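Local structure of acetone carboxylase alpha subunit (Xanthobacter autotrophicus Py2, 5M45) at residues Ser556-Ala561 / Leu617-Met622; Lys704-Asp709 / Asp737-Trp742; Gly39-Leu44 / Phe263-Val268; Ala465-Asp470 / Pro626-Pro631; Val291-Val296 / Ile315-Cys320. The protein forms the alpha subunit of a six-chain assembly, carries a hydantoinase B/oxoprolinase family region and holds a manganese ion. All blocks are in the same frame, centred on the assembly; numbering follows the deposited sequence.

Contact 1. Residues Ser556-Ala561 / Leu617-Met622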
# COMPACT_ATOMS: atom_id res chain seq x y z
N SER A 556 10.75 -30.72 15.39
CA SER A 556 9.80 -29.74 14.87
C SER A 556 9.56 -28.63 15.92
O SER A 556 10.21 -28.61 16.96
CB SER A 556 8.50 -30.46 14.44
OG SER A 556 7.80 -31.05 15.53
N GLY A 557 8.63 -27.71 15.65
CA GLY A 557 8.50 -26.48 16.45
C GLY A 557 7.39 -26.53 17.48
O GLY A 557 6.46 -27.35 17.38
N TYR A 558 7.49 -25.63 18.46
CA TYR A 558 6.45 -25.39 19.44
C TYR A 558 6.55 -23.95 19.97
O TYR A 558 7.53 -23.26 19.74
CB TYR A 558 6.49 -26.43 20.58
CG TYR A 558 7.67 -26.27 21.54
CD1 TYR A 558 8.91 -26.83 21.26
CD2 TYR A 558 7.55 -25.54 22.73
CE1 TYR A 558 10.00 -26.67 22.13
CE2 TYR A 558 8.64 -25.38 23.61
CZ TYR A 558 9.86 -25.94 23.31
OH TYR A 558 10.95 -25.77 24.18
N ARG A 559 5.49 -23.54 20.66
CA ARG A 559 5.32 -22.21 21.26
C ARG A 559 5.40 -22.29 22.79
O ARG A 559 4.78 -23.18 23.39
CB ARG A 559 3.91 -21.66 20.87
CG ARG A 559 3.45 -20.45 21.64
CD ARG A 559 2.19 -19.79 21.07
NE ARG A 559 0.95 -20.58 21.17
CZ ARG A 559 -0.28 -20.05 21.09
NH1 ARG A 559 -0.47 -18.73 20.98
NH2 ARG A 559 -1.34 -20.83 21.14
N PHE A 560 6.13 -21.35 23.39
CA PHE A 560 6.01 -20.99 24.81
C PHE A 560 5.93 -19.48 24.98
O PHE A 560 6.83 -18.76 24.56
CB PHE A 560 7.20 -21.49 25.67
CG PHE A 560 7.12 -21.07 27.12
CD1 PHE A 560 6.44 -21.86 28.04
CD2 PHE A 560 7.75 -19.89 27.58
CE1 PHE A 560 6.34 -21.46 29.39
CE2 PHE A 560 7.67 -19.51 28.92
CZ PHE A 560 6.96 -20.29 29.82
N ALA A 561 4.85 -19.03 25.62
CA ALA A 561 4.66 -17.65 26.04
C ALA A 561 3.94 -17.60 27.37
O ALA A 561 3.15 -18.50 27.69
CB ALA A 561 3.87 -16.88 25.00
N LEU A 617 6.76 -13.18 29.10
CA LEU A 617 7.84 -14.00 28.54
C LEU A 617 7.51 -14.54 27.17
O LEU A 617 6.36 -14.86 26.89
CB LEU A 617 8.15 -15.17 29.47
CG LEU A 617 8.67 -14.88 30.87
CD1 LEU A 617 8.83 -16.18 31.65
CD2 LEU A 617 9.97 -14.09 30.85
N TYR A 618 8.54 -14.67 26.34
CA TYR A 618 8.45 -15.23 24.96
C TYR A 618 9.70 -16.08 24.73
O TYR A 618 10.82 -15.60 24.94
CB TYR A 618 8.39 -14.05 23.96
CG TYR A 618 8.24 -14.37 22.46
CD1 TYR A 618 9.27 -14.98 21.72
CD2 TYR A 618 7.08 -13.97 21.75
CE1 TYR A 618 9.14 -15.24 20.37
CE2 TYR A 618 6.95 -14.24 20.40
CZ TYR A 618 7.99 -14.86 19.70
OH TYR A 618 7.88 -15.11 18.33
N LEU A 619 9.50 -17.36 24.32
CA LEU A 619 10.63 -18.26 23.95
C LEU A 619 10.89 -18.22 22.44
O LEU A 619 10.02 -18.59 21.68
CB LEU A 619 10.36 -19.71 24.40
CG LEU A 619 11.44 -20.74 24.05
CD1 LEU A 619 12.69 -20.47 24.85
CD2 LEU A 619 10.97 -22.18 24.32
N ASN A 620 12.08 -17.78 22.03
CA ASN A 620 12.55 -17.87 20.64
C ASN A 620 13.38 -19.14 20.42
O ASN A 620 14.47 -19.30 20.99
CB ASN A 620 13.41 -16.63 20.26
CG ASN A 620 13.36 -16.31 18.77
OD1 ASN A 620 12.39 -16.59 18.11
ND2 ASN A 620 14.44 -15.72 18.24
N TYR A 621 12.86 -20.06 19.61
CA TYR A 621 13.47 -21.40 19.40
C TYR A 621 13.88 -21.52 17.92
O TYR A 621 13.03 -21.50 17.01
CB TYR A 621 12.44 -22.50 19.85
CG TYR A 621 12.59 -23.94 19.30
CD1 TYR A 621 13.82 -24.47 18.88
CD2 TYR A 621 11.47 -24.78 19.25
CE1 TYR A 621 13.92 -25.78 18.37
CE2 TYR A 621 11.57 -26.10 18.76
CZ TYR A 621 12.79 -26.58 18.31
OH TYR A 621 12.86 -27.86 17.80
N MET A 622 15.19 -21.67 17.70
CA MET A 622 15.77 -21.87 16.36
C MET A 622 15.99 -23.36 16.06
O MET A 622 16.51 -24.10 16.91
CB MET A 622 17.10 -21.12 16.20
CG MET A 622 16.96 -19.65 15.81
SD MET A 622 15.88 -18.59 16.81
CE MET A 622 16.75 -18.62 18.37
O HOH W 1 8.44 -21.27 21.81

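Contact 2. Residues Lys704-Asp709 / Asp737-Trp742. Unlike the reference sequence in segment 737-742: Asp737 (reference Ser).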
# COMPACT_ATOMS: atom_id res chain seq x y z
N LYS A 704 -7.33 -47.58 4.08
CA LYS A 704 -7.63 -46.24 4.56
C LYS A 704 -7.83 -45.23 3.42
O LYS A 704 -8.72 -44.38 3.51
CB LYS A 704 -6.53 -45.74 5.48
CG LYS A 704 -6.49 -46.55 6.75
CD LYS A 704 -5.47 -46.02 7.73
CE LYS A 704 -5.42 -46.97 8.90
NZ LYS A 704 -4.24 -46.65 9.70
N ILE A 705 -7.01 -45.33 2.38
CA ILE A 705 -7.15 -44.44 1.21
C ILE A 705 -8.52 -44.67 0.55
O ILE A 705 -9.26 -43.70 0.26
CB ILE A 705 -6.03 -44.66 0.17
CG1 ILE A 705 -4.66 -44.27 0.77
CG2 ILE A 705 -6.32 -43.87 -1.11
CD1 ILE A 705 -3.45 -44.79 0.01
N LEU A 706 -8.88 -45.94 0.32
CA LEU A 706 -10.19 -46.26 -0.26
C LEU A 706 -11.35 -45.71 0.60
O LEU A 706 -12.33 -45.22 0.06
CB LEU A 706 -10.33 -47.76 -0.47
CG LEU A 706 -9.49 -48.40 -1.58
CD1 LEU A 706 -9.53 -49.91 -1.42
CD2 LEU A 706 -10.03 -48.00 -2.94
N ALA A 707 -11.22 -45.78 1.93
CA ALA A 707 -12.24 -45.25 2.84
C ALA A 707 -12.16 -43.72 3.09
O ALA A 707 -12.97 -43.17 3.84
CB ALA A 707 -12.18 -46.00 4.17
N LYS A 708 -11.20 -43.03 2.48
CA LYS A 708 -10.97 -41.59 2.73
C LYS A 708 -10.68 -41.22 4.20
O LYS A 708 -11.04 -40.17 4.68
CB LYS A 708 -12.08 -40.76 2.08
CG LYS A 708 -11.97 -40.92 0.55
CD LYS A 708 -13.10 -40.32 -0.19
CE LYS A 708 -13.06 -40.86 -1.61
NZ LYS A 708 -14.28 -40.45 -2.29
N ASP A 709 -9.96 -42.12 4.87
CA ASP A 709 -9.65 -42.03 6.30
C ASP A 709 -8.30 -41.33 6.49
O ASP A 709 -7.24 -41.96 6.48
CB ASP A 709 -9.70 -43.44 6.90
CG ASP A 709 -9.49 -43.47 8.40
OD1 ASP A 709 -9.35 -42.35 9.01
OD2 ASP A 709 -9.52 -44.61 8.95
N ASP A 737 -2.88 -49.14 -6.52
CA ASP A 737 -3.81 -50.04 -7.25
C ASP A 737 -5.27 -49.63 -7.04
O ASP A 737 -6.11 -50.44 -6.65
CB ASP A 737 -3.52 -51.48 -6.83
CG ASP A 737 -4.29 -52.52 -7.64
OD1 ASP A 737 -4.50 -52.33 -8.85
OD2 ASP A 737 -4.69 -53.57 -7.04
N LEU A 738 -5.56 -48.35 -7.25
CA LEU A 738 -6.91 -47.81 -6.99
C LEU A 738 -7.80 -47.96 -8.23
O LEU A 738 -7.34 -47.74 -9.33
CB LEU A 738 -6.87 -46.34 -6.55
CG LEU A 738 -5.98 -46.08 -5.32
CD1 LEU A 738 -5.81 -44.59 -5.07
CD2 LEU A 738 -6.53 -46.76 -4.07
N PRO A 739 -9.08 -48.34 -8.04
CA PRO A 739 -9.98 -48.41 -9.16
C PRO A 739 -10.38 -47.00 -9.68
O PRO A 739 -10.33 -46.02 -8.93
CB PRO A 739 -11.20 -49.10 -8.56
CG PRO A 739 -11.23 -48.63 -7.15
CD PRO A 739 -9.78 -48.57 -6.77
N ASP A 740 -10.78 -46.94 -10.95
CA ASP A 740 -11.29 -45.70 -11.54
C ASP A 740 -12.53 -45.11 -10.86
O ASP A 740 -12.74 -43.90 -10.93
CB ASP A 740 -11.53 -45.85 -13.06
CG ASP A 740 -10.23 -46.02 -13.85
OD1 ASP A 740 -9.14 -45.72 -13.32
OD2 ASP A 740 -10.30 -46.47 -15.01
N SER A 741 -13.32 -45.94 -10.19
CA SER A 741 -14.48 -45.48 -9.41
C SER A 741 -14.11 -44.67 -8.13
O SER A 741 -14.96 -43.96 -7.60
CB SER A 741 -15.33 -46.67 -9.02
OG SER A 741 -14.53 -47.58 -8.27
N TRP A 742 -12.88 -44.78 -7.63
CA TRP A 742 -12.39 -43.94 -6.53
C TRP A 742 -11.99 -42.56 -7.08
O TRP A 742 -11.23 -42.49 -8.03
CB TRP A 742 -11.17 -44.60 -5.84
CG TRP A 742 -10.59 -43.87 -4.65
CD1 TRP A 742 -10.93 -44.02 -3.35
CD2 TRP A 742 -9.55 -42.87 -4.67
NE1 TRP A 742 -10.18 -43.19 -2.55
CE2 TRP A 742 -9.32 -42.47 -3.34
CE3 TRP A 742 -8.79 -42.28 -5.69
CZ2 TRP A 742 -8.36 -41.52 -3.00
CZ3 TRP A 742 -7.84 -41.32 -5.35
CH2 TRP A 742 -7.63 -40.97 -4.01

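Contact 3. Residues Gly39-Leu44 / Phe263-Val268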
# COMPACT_ATOMS: atom_id res chain seq x y z
N GLY A 39 23.01 -23.58 -27.55
CA GLY A 39 23.27 -24.15 -26.24
C GLY A 39 24.36 -23.46 -25.43
O GLY A 39 24.66 -23.90 -24.33
N ARG A 40 24.94 -22.36 -25.92
CA ARG A 40 25.93 -21.58 -25.16
C ARG A 40 25.41 -20.18 -24.90
O ARG A 40 24.74 -19.63 -25.76
CB ARG A 40 27.22 -21.50 -25.96
CG ARG A 40 27.89 -22.86 -26.05
CD ARG A 40 28.51 -23.05 -27.37
NE ARG A 40 29.03 -24.40 -27.57
CZ ARG A 40 30.18 -24.87 -27.09
NH1 ARG A 40 30.51 -26.12 -27.41
NH2 ARG A 40 31.01 -24.15 -26.30
N TYR A 41 25.70 -19.60 -23.73
CA TYR A 41 25.21 -18.24 -23.46
C TYR A 41 25.67 -17.24 -24.55
O TYR A 41 26.85 -17.18 -24.90
CB TYR A 41 25.64 -17.73 -22.08
CG TYR A 41 25.19 -16.30 -21.81
CD1 TYR A 41 23.87 -16.01 -21.46
CD2 TYR A 41 26.06 -15.22 -21.97
CE1 TYR A 41 23.44 -14.70 -21.25
CE2 TYR A 41 25.64 -13.91 -21.74
CZ TYR A 41 24.35 -13.66 -21.37
OH TYR A 41 23.94 -12.37 -21.13
N ALA A 42 24.69 -16.51 -25.10
CA ALA A 42 24.93 -15.50 -26.12
C ALA A 42 25.55 -16.03 -27.44
O ALA A 42 26.09 -15.24 -28.22
CB ALA A 42 25.81 -14.39 -25.55
N GLY A 43 25.49 -17.34 -27.67
CA GLY A 43 26.16 -17.95 -28.83
C GLY A 43 27.68 -18.00 -28.81
O GLY A 43 28.31 -18.26 -29.84
N LEU A 44 28.28 -17.80 -27.63
CA LEU A 44 29.73 -17.78 -27.48
C LEU A 44 30.34 -19.18 -27.52
O LEU A 44 30.48 -19.84 -26.48
CB LEU A 44 30.12 -17.07 -26.19
CG LEU A 44 29.86 -15.57 -26.14
CD1 LEU A 44 29.86 -15.01 -24.72
CD2 LEU A 44 30.87 -14.82 -27.01
N PHE A 263 34.28 -9.10 -21.57
CA PHE A 263 34.15 -9.74 -20.26
C PHE A 263 32.70 -9.84 -19.79
O PHE A 263 32.28 -10.85 -19.19
CB PHE A 263 34.96 -8.96 -19.22
CG PHE A 263 35.03 -9.61 -17.87
CD1 PHE A 263 35.94 -10.64 -17.61
CD2 PHE A 263 34.19 -9.19 -16.83
CE1 PHE A 263 36.02 -11.23 -16.33
CE2 PHE A 263 34.28 -9.77 -15.57
CZ PHE A 263 35.19 -10.79 -15.32
N ALA A 264 31.92 -8.78 -20.07
CA ALA A 264 30.56 -8.68 -19.59
C ALA A 264 29.62 -9.80 -20.11
O ALA A 264 28.59 -10.05 -19.46
CB ALA A 264 29.98 -7.32 -19.91
N TYR A 265 29.97 -10.47 -21.22
CA TYR A 265 29.24 -11.65 -21.72
C TYR A 265 30.01 -12.96 -21.55
O TYR A 265 29.41 -13.99 -21.19
CB TYR A 265 28.74 -11.41 -23.17
CG TYR A 265 27.91 -10.16 -23.24
CD1 TYR A 265 28.51 -8.92 -23.39
CD2 TYR A 265 26.54 -10.19 -23.08
CE1 TYR A 265 27.78 -7.74 -23.41
CE2 TYR A 265 25.78 -9.01 -23.10
CZ TYR A 265 26.42 -7.80 -23.28
OH TYR A 265 25.70 -6.62 -23.28
N GLU A 266 31.33 -12.93 -21.74
CA GLU A 266 32.16 -14.13 -21.56
C GLU A 266 32.07 -14.68 -20.12
O GLU A 266 32.06 -15.90 -19.95
CB GLU A 266 33.62 -13.91 -21.94
CG GLU A 266 33.88 -13.63 -23.43
CD GLU A 266 35.36 -13.57 -23.79
OE1 GLU A 266 36.21 -14.16 -23.05
OE2 GLU A 266 35.69 -12.90 -24.85
N ALA A 267 32.00 -13.79 -19.12
CA ALA A 267 31.98 -14.23 -17.71
C ALA A 267 30.74 -15.12 -17.41
O ALA A 267 30.82 -16.05 -16.62
CB ALA A 267 32.05 -13.04 -16.74
N VAL A 268 29.62 -14.86 -18.09
CA VAL A 268 28.40 -15.63 -17.92
C VAL A 268 28.57 -17.03 -18.53
O VAL A 268 28.28 -18.07 -17.87
CB VAL A 268 27.17 -14.89 -18.54
CG1 VAL A 268 25.89 -15.67 -18.26
CG2 VAL A 268 27.03 -13.46 -18.03

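Contact 4. Residues Ala465-Asp470 / Pro626-Pro631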
# COMPACT_ATOMS: atom_id res chain seq x y z
N ALA A 465 23.97 -33.09 8.80
CA ALA A 465 25.14 -33.98 8.96
C ALA A 465 25.72 -34.41 7.61
O ALA A 465 25.01 -34.45 6.58
CB ALA A 465 24.76 -35.21 9.76
N THR A 466 27.01 -34.75 7.62
CA THR A 466 27.67 -35.27 6.41
C THR A 466 27.92 -36.78 6.54
O THR A 466 27.57 -37.40 7.56
CB THR A 466 28.97 -34.47 6.06
OG1 THR A 466 30.12 -35.00 6.77
CG2 THR A 466 28.79 -32.97 6.38
N ALA A 467 28.50 -37.39 5.49
CA ALA A 467 28.85 -38.79 5.53
C ALA A 467 30.14 -39.08 6.35
O ALA A 467 30.48 -40.23 6.57
CB ALA A 467 29.00 -39.34 4.13
N VAL A 468 30.78 -38.01 6.83
CA VAL A 468 32.07 -38.06 7.53
C VAL A 468 32.06 -37.48 8.95
O VAL A 468 32.90 -37.83 9.76
CB VAL A 468 33.08 -37.26 6.61
CG1 VAL A 468 34.36 -36.93 7.31
CG2 VAL A 468 33.37 -38.12 5.38
N GLN A 469 31.14 -36.55 9.24
CA GLN A 469 31.10 -35.84 10.53
C GLN A 469 29.73 -35.21 10.82
O GLN A 469 28.88 -35.05 9.89
CB GLN A 469 32.22 -34.80 10.64
CG GLN A 469 32.17 -33.63 9.66
CD GLN A 469 33.43 -32.74 9.71
OE1 GLN A 469 34.45 -33.07 10.34
NE2 GLN A 469 33.36 -31.64 9.06
N ASP A 470 29.53 -34.86 12.09
CA ASP A 470 28.33 -34.17 12.56
C ASP A 470 28.10 -32.84 11.85
O ASP A 470 29.06 -32.20 11.42
CB ASP A 470 28.40 -33.88 14.07
CG ASP A 470 28.38 -35.17 14.91
OD1 ASP A 470 27.97 -36.24 14.38
OD2 ASP A 470 28.82 -35.12 16.09
N PRO A 626 19.04 -31.97 9.84
CA PRO A 626 18.87 -33.43 9.74
C PRO A 626 20.13 -34.30 9.92
O PRO A 626 21.26 -33.86 9.67
CB PRO A 626 18.30 -33.61 8.33
CG PRO A 626 18.91 -32.47 7.54
CD PRO A 626 18.93 -31.31 8.52
N GLY A 627 19.91 -35.54 10.35
CA GLY A 627 20.99 -36.49 10.63
C GLY A 627 21.38 -37.36 9.41
O GLY A 627 20.67 -37.34 8.36
N PHE A 628 22.49 -38.11 9.56
CA PHE A 628 23.03 -39.04 8.58
C PHE A 628 23.35 -40.42 9.17
O PHE A 628 24.07 -40.53 10.17
CB PHE A 628 24.34 -38.50 7.97
CG PHE A 628 24.91 -39.41 6.90
CD1 PHE A 628 25.74 -40.47 7.24
CD2 PHE A 628 24.57 -39.23 5.58
CE1 PHE A 628 26.21 -41.36 6.26
CE2 PHE A 628 25.07 -40.12 4.59
CZ PHE A 628 25.87 -41.16 4.94
N GLY A 629 22.89 -41.47 8.48
CA GLY A 629 23.20 -42.87 8.86
C GLY A 629 22.42 -43.43 10.04
O GLY A 629 21.78 -42.70 10.79
N ASP A 630 22.53 -44.74 10.23
CA ASP A 630 21.86 -45.44 11.33
C ASP A 630 22.43 -44.99 12.68
O ASP A 630 23.62 -45.16 12.91
CB ASP A 630 22.07 -46.97 11.16
CG ASP A 630 21.23 -47.83 12.14
OD1 ASP A 630 20.68 -47.31 13.13
OD2 ASP A 630 21.13 -49.07 11.89
N PRO A 631 21.58 -44.47 13.60
CA PRO A 631 22.09 -44.07 14.93
C PRO A 631 22.75 -45.20 15.70
O PRO A 631 23.58 -44.94 16.58
CB PRO A 631 20.81 -43.67 15.69
CG PRO A 631 19.85 -43.27 14.63
CD PRO A 631 20.15 -44.17 13.46

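Contact 5. Residues Val291-Val296 / Ile315-Cys320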
# COMPACT_ATOMS: atom_id res chain seq x y z
N VAL A 291 11.05 -35.52 -1.92
CA VAL A 291 9.89 -34.68 -1.62
C VAL A 291 10.09 -33.93 -0.29
O VAL A 291 10.81 -34.40 0.61
CB VAL A 291 8.59 -35.51 -1.63
CG1 VAL A 291 8.60 -36.58 -0.57
CG2 VAL A 291 7.34 -34.65 -1.51
N GLY A 292 9.47 -32.74 -0.18
CA GLY A 292 9.35 -32.01 1.10
C GLY A 292 7.93 -31.51 1.35
O GLY A 292 7.15 -31.38 0.42
N PHE A 293 7.63 -31.24 2.62
CA PHE A 293 6.34 -30.75 3.10
C PHE A 293 6.56 -29.70 4.22
O PHE A 293 7.63 -29.66 4.87
CB PHE A 293 5.53 -31.90 3.74
CG PHE A 293 5.34 -33.11 2.87
CD1 PHE A 293 6.25 -34.16 2.89
CD2 PHE A 293 4.21 -33.22 2.05
CE1 PHE A 293 6.03 -35.31 2.12
CE2 PHE A 293 4.01 -34.35 1.27
CZ PHE A 293 4.92 -35.39 1.30
N VAL A 294 5.50 -28.90 4.50
CA VAL A 294 5.39 -28.11 5.75
C VAL A 294 3.92 -27.77 6.09
O VAL A 294 3.03 -27.86 5.22
CB VAL A 294 6.33 -26.85 5.72
CG1 VAL A 294 5.67 -25.69 4.95
CG2 VAL A 294 6.76 -26.41 7.12
N ASP A 295 3.67 -27.44 7.35
CA ASP A 295 2.31 -27.22 7.88
C ASP A 295 1.83 -25.78 7.86
O ASP A 295 2.63 -24.87 8.11
CB ASP A 295 2.18 -27.81 9.29
CG ASP A 295 3.13 -27.18 10.34
OD1 ASP A 295 4.38 -27.20 10.15
OD2 ASP A 295 2.64 -26.72 11.41
N VAL A 296 0.54 -25.59 7.58
CA VAL A 296 -0.16 -24.30 7.69
C VAL A 296 -1.42 -24.47 8.58
O VAL A 296 -2.52 -24.67 8.06
CB VAL A 296 -0.53 -23.75 6.32
CG1 VAL A 296 -1.16 -22.37 6.45
CG2 VAL A 296 0.71 -23.67 5.41
N ILE A 315 -1.36 -28.28 4.05
CA ILE A 315 -0.01 -28.79 3.99
C ILE A 315 0.58 -28.49 2.60
O ILE A 315 -0.03 -28.81 1.55
CB ILE A 315 0.03 -30.32 4.24
CG1 ILE A 315 -0.55 -30.66 5.62
CG2 ILE A 315 1.45 -30.87 4.10
CD1 ILE A 315 -0.69 -32.13 5.92
N MET A 316 1.78 -27.89 2.60
CA MET A 316 2.55 -27.70 1.36
C MET A 316 3.16 -29.06 0.91
O MET A 316 3.68 -29.81 1.76
CB MET A 316 3.70 -26.70 1.62
CG MET A 316 4.54 -26.35 0.38
SD MET A 316 5.76 -27.59 -0.14
CE MET A 316 7.06 -27.30 1.05
N HIS A 317 3.09 -29.33 -0.39
CA HIS A 317 3.64 -30.51 -1.07
C HIS A 317 4.60 -30.05 -2.20
O HIS A 317 4.21 -29.26 -3.08
CB HIS A 317 2.48 -31.32 -1.64
CG HIS A 317 2.86 -32.57 -2.36
ND1 HIS A 317 2.21 -32.99 -3.51
CD2 HIS A 317 3.81 -33.50 -2.11
CE1 HIS A 317 2.76 -34.11 -3.95
NE2 HIS A 317 3.75 -34.43 -3.12
N ALA A 318 5.86 -30.54 -2.17
CA ALA A 318 6.86 -30.23 -3.20
C ALA A 318 7.68 -31.47 -3.60
O ALA A 318 8.81 -31.66 -3.12
CB ALA A 318 7.80 -29.11 -2.71
N PRO A 319 7.11 -32.33 -4.48
CA PRO A 319 7.88 -33.43 -5.01
C PRO A 319 8.81 -32.93 -6.15
O PRO A 319 8.44 -32.01 -6.86
CB PRO A 319 6.79 -34.36 -5.58
CG PRO A 319 5.74 -33.43 -6.05
CD PRO A 319 5.76 -32.27 -5.07
N CYS A 320 9.97 -33.57 -6.31
CA CYS A 320 10.92 -33.22 -7.36
C CYS A 320 11.49 -34.48 -8.01
O CYS A 320 11.98 -35.39 -7.31
CB CYS A 320 12.08 -32.40 -6.80
SG CYS A 320 13.30 -31.97 -8.10

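Contact 1. Residues Ser556-Ala561 / Leu617-Met622
Tyr621 leans across to Ser556, Gly557 and Tyr558, and following it outward accounts for one end of this contact. With CG anti to the backbone N (chi1 159°), CB carries the ring toward the residues that lead into strand 559-563. The first ring atom to touch is CD2, 3.7 Å from CE1 of Tyr558. One atom further, CE2 lies beside CD1 of Tyr558 and also meets Gly557 CA at 3.9 Å. The two tyrosine rings meet obliquely, their planes 48° apart. At the tip, Tyr621 OH donates to Ser556 O over 2.9 Å, arriving from above the carbonyl plane. Tyr558 OH, whose hydrogen-bonding partners include Asp582, passes Leu619 CD2 at 3.6 Å.

Toward Ala561 the chains close up. Phe560 CB packs on Leu619 CB at 3.8 Å, and Leu619 N gives Phe560 O a nearly straight bond of 3.0 Å (164°). Ala561 and Tyr618 then form a non-hydrogen-bonded antiparallel pair, with CA atoms 4.6 Å apart. Between the close and the splayed ends sits a water that donates to Tyr558 O and Leu619 O and accepts from Phe560 N. The chemistry implies a pairing that changes medium as the backbones diverge: direct main-chain bonding first, then a water, and finally a phenol that spans the gap to a buried carbonyl.

Contact 2. Residues Lys704-Asp709 / Asp737-Trp742
Trp742 presents the N-H corner of its indole to the last turn of helix 694-706, and the other side chains are arranged round that plane. NE1 donates to Ile705 O at 3.0 Å along a bent path (142°). The same oxygen also accepts from Lys708 N, the two donors approaching opposite faces of the carbonyl plane; Lys708, with positive phi, completes the Schellman motif that closes the helix. The indole thus shares a carbonyl that already takes part in the helix cap.

Against one face of the indole lies Leu738 CD1, offset toward the rim. On the other side the extended Lys708 chain crosses obliquely, with CE 3.8 Å from Trp742 NE1; its ammonium is too distant for more than a weak cation-pi attraction and bonds to Thr743 O. Ile705 sets its CG2 anti to the backbone N, which brings that methyl within 3.6 Å of Trp742 CZ2. Leu706 and Leu738 slide past each other in opposite directions, their CD2 atoms 3.9 Å apart, while Leu706 CD2 also meets Pro739 CD.

Phe732 of helix 726-735 touches Ile705, Leu738 and Trp742, so the chain leaving that helix folds back onto the end of helix 694-706, and Phe732 packs against both.

Contact 3. Residues Gly39-Leu44 / Phe263-Val268
Tyr41 and Leu44 pack onto helix 257-282 in a buried, largely apolar loop-on-helix contact, where the loop after helix 24-38 turns back across the helical surface. No hydrogen bond joins the two segments, although Glu269, the next residue of the helix, takes one from Tyr41 N; within the segments the contact is van der Waals and CH-pi.

The clearest interaction is a CH-pi contact. Val268 CG1 stands over the centre of the Tyr41 ring, 3.6 Å from the centroid and only 8° off the ring normal. The branch reaches that place because CG1 is anti to the backbone N of Val268 (chi1 -176°), and the CB of the same valine comes equally near to Tyr41 CD2. Further along the ring, Tyr41 OH passes Tyr265 CD2 at 3.9 Å, the two side chains crossing at a slant. Leu44 contributes a single methyl: its CD1 lies 3.7 Å from Tyr265 O and also touches Tyr265 CB at 4.1 Å.

The loop brings both residues to the same side of itself. Bonds from Gly43 N to Arg40 O and from Leu44 N to Tyr41 O curl it tightly. Polar ends are satisfied further out: Tyr41 OH by Asp100 and Asn96, Tyr265 OH by His27. The Tyr41 ring also meets that of Tyr376, which lines the pocket of the bound 3,6,9,12,15-pentaoxaheptadecan-1-ol.

Glu266 turns its carboxylate to Leu49 N and Arg50 N at the beginning of helix 48-52, while Phe263 packs on helix 54-75 and Tyr265 on Leu31 of helix 24-38, so helix 257-282 meets three helices around this loop.

Contact 4. Residues Ala465-Asp470 / Pro626-Pro631
Ala465 and Phe628 are the centre of this meeting of two loops, in which polar, ring and turn interactions can be taken in order.

The polar link across the contact is a main-chain hydrogen bond from Ala465 N to Pro626 O, 2.9 Å long and almost linear at 174°. It ties the two chains where they come nearest, with Ala465 CA and Gly627 CA 5.1 Å apart.

The ring contacts belong to Phe628. Its CG is anti to the backbone N (chi1 -178°), which turns one face of the ring to the backbone of Thr466 and Ala467. Ala467 CA sits over the centre of that face, 3.8 Å from the centroid, in a CH-pi contact. The methyl of Ala467 covers the far end of the same face, CB to Phe628 CZ being 3.7 Å. Near the root of the ring, Thr466 O comes within 3.4 Å of Phe628 CG. Ala465 CB packs against Phe628 CB at 3.8 Å.

Turn interactions fix the surface that the ring lies on. Thr466 OG1 accepts from both Val468 N and Gln469 N, an ST turn and ST motif together, and Thr466 N bonds to Gln469 O. The threonine hydroxyl therefore faces inward to its own loop, while its carbonyl faces the phenylalanine.

Around this pair, Phe420 of helix 401-422 touches both Ala467 and Phe628. Asp470 forms a salt bridge to Arg634, just before helix 636-645, and Asp630 forms another to Arg687 of helix 673-690, so the loops lie among three helices.

Contact 5. Residues Val291-Val296 / Ile315-Cys320
Val291 places CG2 anti to its backbone N (CG1 at chi1 63°), which brings that methyl down to the ring edge of His317, 3.8 Å from CD2, and against Pro319. Phe293 keeps CG beside its backbone N (chi1 -54°), which swings its ring alongside that of His317, pointing the same way. Their planes are nearly parallel, at 15°, but slid apart with centroids 5.5 Å from each other; the nearest atoms are Phe293 CE2 and His317 CD2, 3.5 Å apart. The histidine is fixed by Ser721 at ND1, by an aromatic side chain of another protein's chain at NE2, and by Pro319 CD over one ring face.

Main-chain bonds set the frame. Ala318 N reaches Gly292 O at 3.0 Å, answered by Gly292 N to Ala318 O at 3.2 Å. Met316 N meets Val294 O at 2.9 Å, whereas the return bond from Val294 N is weak. Val294 CG1 packs on Met316 CB at 4.0 Å, next to helix 401-422; helix 712-724 and a chain of another protein share the face of Phe293 and Ile315.

This is the antiparallel pairing of a beta meander: strands 286-297, 313-324 and 330-333 lie in sequence order across a sheet with helix 401-422 on one face and helix 712-724 on the other.

Overall arrangement
Four of the five contacts are buried; contact 2, about 36 Å from the chain centre, is partly exposed, and contact 5, at about 14 Å, is the most central. Contacts 1 and 5 both pair antiparallel strands, but in different sheets, and contact 1 gives way to water and a phenol where contact 5 keeps direct bonds. Contacts 2 and 3 set a loop on a helix and contact 4 joins two loops: one indole-to-carbonyl bond in contact 2, CH-pi and apolar packing with no hydrogen bond between the segments in contact 3, one main-chain bond in contact 4. Helix 401-422 touches both contacts 4 and 5. Segments 617-622 and 626-631 of contacts 1 and 4 follow closely in the sequence.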